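Local coordinates for uncharacterized protein (Neisseria meningitidis serogroup B, PDB 3OI8) that probably takes part in magnesium and cobalt ion transport, and in this CBS-domain fragment binds adenosine, at residues V113-G118 against A136-E141. Numbering follows the deposited sequence.
Sequences VFVPEG and AIVIDE
V115 and I137 are joined between two neighbouring parallel strands, 114-116 and 135-139. The axes of 114-116 and 136-139 approach to 4.5 Å, with 42° between their directions. I137 N donates to V113 O at 2.8 Å, almost straight at 172°. V115 N then donates to I137 O (2.9 Å), and V115 O accepts from I139 N (2.8 Å). The next step is bridged by a water, which accepts from E117 N and donates to I139 O.

F114, I137 and I139 share one face of the sheet. The F114 ring lies beside I137, both side chains pointing the same way. Its CD1–CE1 side meets CB and CG2 of I137 and CG1 and CD1 of I139. The closest of these contacts is F114 CD1 to I139 CD1, 3.5 Å. The far end of I137, CD1, leads away from 113-118, and the side chain packs on V84 and I87 of strand 84-89.

V115 and V138 lie on the other face. A136 CB points toward 113-118 and is 4.0 Å from V115 CG2, which also packs on V138 CG2. V138 CG1 is anti to its backbone N (chi1 -175°), which carries it to E117 CG at 3.5 Å; the two side chains cross at about a right angle. Beyond CG the E117 chain is extended. Its carboxylate forms a salt bridge with R41 and a hydrogen bond with S146.

Helix 121-130 connects the two strands. The pair is the parallel part of the beta-alpha-beta unit of the second CBS domain, with the I137 side chain about 8 Å from bound adenosine.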
loop_
_atom_site.group_PDB
_atom_site.type_symbol
_atom_site.label_atom_id
_atom_site.label_comp_id
_atom_site.label_asym_id
_atom_site.label_seq_id
_atom_site.Cartn_x
_atom_site.Cartn_y
_atom_site.Cartn_z
ATOM N N VAL A 113 9.990 7.435 10.984
ATOM C CA VAL A 113 9.705 6.443 12.014
ATOM C C VAL A 113 10.847 5.427 12.020
ATOM O O VAL A 113 11.286 4.982 10.961
ATOM C CB VAL A 113 8.360 5.754 11.750
ATOM C CG1 VAL A 113 8.170 4.590 12.684
ATOM C CG2 VAL A 113 7.227 6.760 11.908
ATOM N N PHE A 114 11.372 5.113 13.198
ATOM C CA PHE A 114 12.511 4.194 13.310
ATOM C C PHE A 114 12.086 2.859 13.912
ATOM O O PHE A 114 11.247 2.821 14.814
ATOM C CB PHE A 114 13.628 4.824 14.148
ATOM C CG PHE A 114 14.204 6.075 13.540
ATOM C CD1 PHE A 114 15.138 5.996 12.530
ATOM C CD2 PHE A 114 13.782 7.323 13.954
ATOM C CE1 PHE A 114 15.668 7.155 11.953
ATOM C CE2 PHE A 114 14.299 8.473 13.381
ATOM C CZ PHE A 114 15.241 8.386 12.379
ATOM N N VAL A 115 12.644 1.764 13.403
ATOM C CA VAL A 115 12.347 0.433 13.951
ATOM C C VAL A 115 13.607 -0.423 13.930
ATOM O O VAL A 115 14.455 -0.240 13.051
ATOM C CB VAL A 115 11.265 -0.299 13.133
ATOM C CG1 VAL A 115 9.923 0.450 13.186
ATOM C CG2 VAL A 115 11.723 -0.479 11.689
ATOM N N PRO A 116 13.727 -1.373 14.883
ATOM C CA PRO A 116 14.848 -2.334 14.926
ATOM C C PRO A 116 14.631 -3.488 13.954
ATOM O O PRO A 116 13.498 -3.731 13.534
ATOM C CB PRO A 116 14.809 -2.880 16.358
ATOM C CG PRO A 116 13.472 -2.426 16.949
ATOM C CD PRO A 116 12.706 -1.660 15.905
ATOM N N GLU A 117 15.701 -4.196 13.615
ATOM C CA GLU A 117 15.643 -5.264 12.620
ATOM C C GLU A 117 14.829 -6.460 13.107
ATOM O O GLU A 117 14.326 -7.255 12.303
ATOM C CB GLU A 117 17.064 -5.747 12.278
ATOM C CG GLU A 117 18.010 -4.687 11.727
ATOM C CD GLU A 117 19.409 -5.241 11.441
ATOM O OE1 GLU A 117 19.584 -6.480 11.502
ATOM O OE2 GLU A 117 20.328 -4.439 11.158
ATOM N N GLY A 118 14.716 -6.596 14.426
ATOM C CA GLY A 118 14.091 -7.773 15.020
ATOM C C GLY A 118 12.579 -7.655 15.141
ATOM O O GLY A 118 11.900 -8.596 15.519
ATOM N N ALA A 136 9.529 2.957 7.045
ATOM C CA ALA A 136 10.252 3.165 8.291
ATOM C C ALA A 136 11.739 3.012 8.016
ATOM O O ALA A 136 12.141 2.365 7.046
ATOM C CB ALA A 136 9.816 2.179 9.345
ATOM N N ILE A 137 12.547 3.609 8.876
ATOM C CA ILE A 137 13.993 3.480 8.770
ATOM C C ILE A 137 14.409 2.430 9.787
ATOM O O ILE A 137 14.011 2.500 10.950
ATOM C CB ILE A 137 14.683 4.808 9.106
ATOM C CG1 ILE A 137 14.206 5.928 8.158
ATOM C CG2 ILE A 137 16.210 4.613 9.145
ATOM C CD1 ILE A 137 14.504 5.692 6.688
ATOM N N VAL A 138 15.193 1.451 9.345
ATOM C CA VAL A 138 15.625 0.377 10.221
ATOM C C VAL A 138 16.949 0.756 10.871
ATOM O O VAL A 138 17.877 1.190 10.192
ATOM C CB VAL A 138 15.748 -0.923 9.438
ATOM C CG1 VAL A 138 16.088 -2.106 10.372
ATOM C CG2 VAL A 138 14.432 -1.165 8.685
ATOM N N ILE A 139 17.005 0.612 12.192
ATOM C CA ILE A 139 18.158 1.005 12.994
ATOM C C ILE A 139 18.866 -0.246 13.525
ATOM O O ILE A 139 18.216 -1.189 13.950
ATOM C CB ILE A 139 17.694 1.861 14.195
ATOM C CG1 ILE A 139 17.071 3.168 13.715
ATOM C CG2 ILE A 139 18.847 2.138 15.150
ATOM C CD1 ILE A 139 17.986 3.985 12.826
ATOM N N ASP A 140 20.194 -0.261 13.509
ATOM C CA ASP A 140 20.930 -1.398 14.052
ATOM C C ASP A 140 21.027 -1.273 15.573
ATOM O O ASP A 140 20.565 -0.288 16.152
ATOM C CB ASP A 140 22.321 -1.536 13.400
ATOM C CG ASP A 140 23.228 -0.342 13.663
ATOM O OD1 ASP A 140 23.157 0.257 14.756
ATOM O OD2 ASP A 140 24.038 -0.007 12.770
ATOM N N GLU A 141 21.634 -2.262 16.221
ATOM C CA GLU A 141 21.661 -2.291 17.679
ATOM C C GLU A 141 22.586 -1.233 18.289
ATOM O O GLU A 141 22.736 -1.167 19.507
ATOM C CB GLU A 141 22.025 -3.690 18.192
ATOM C CG GLU A 141 23.323 -4.256 17.630
ATOM C CD GLU A 141 23.121 -5.029 16.333
ATOM O OE1 GLU A 141 22.438 -4.515 15.420
ATOM O OE2 GLU A 141 23.657 -6.155 16.226
HETATM O O HOH W 1 18.105 -3.555 15.372
#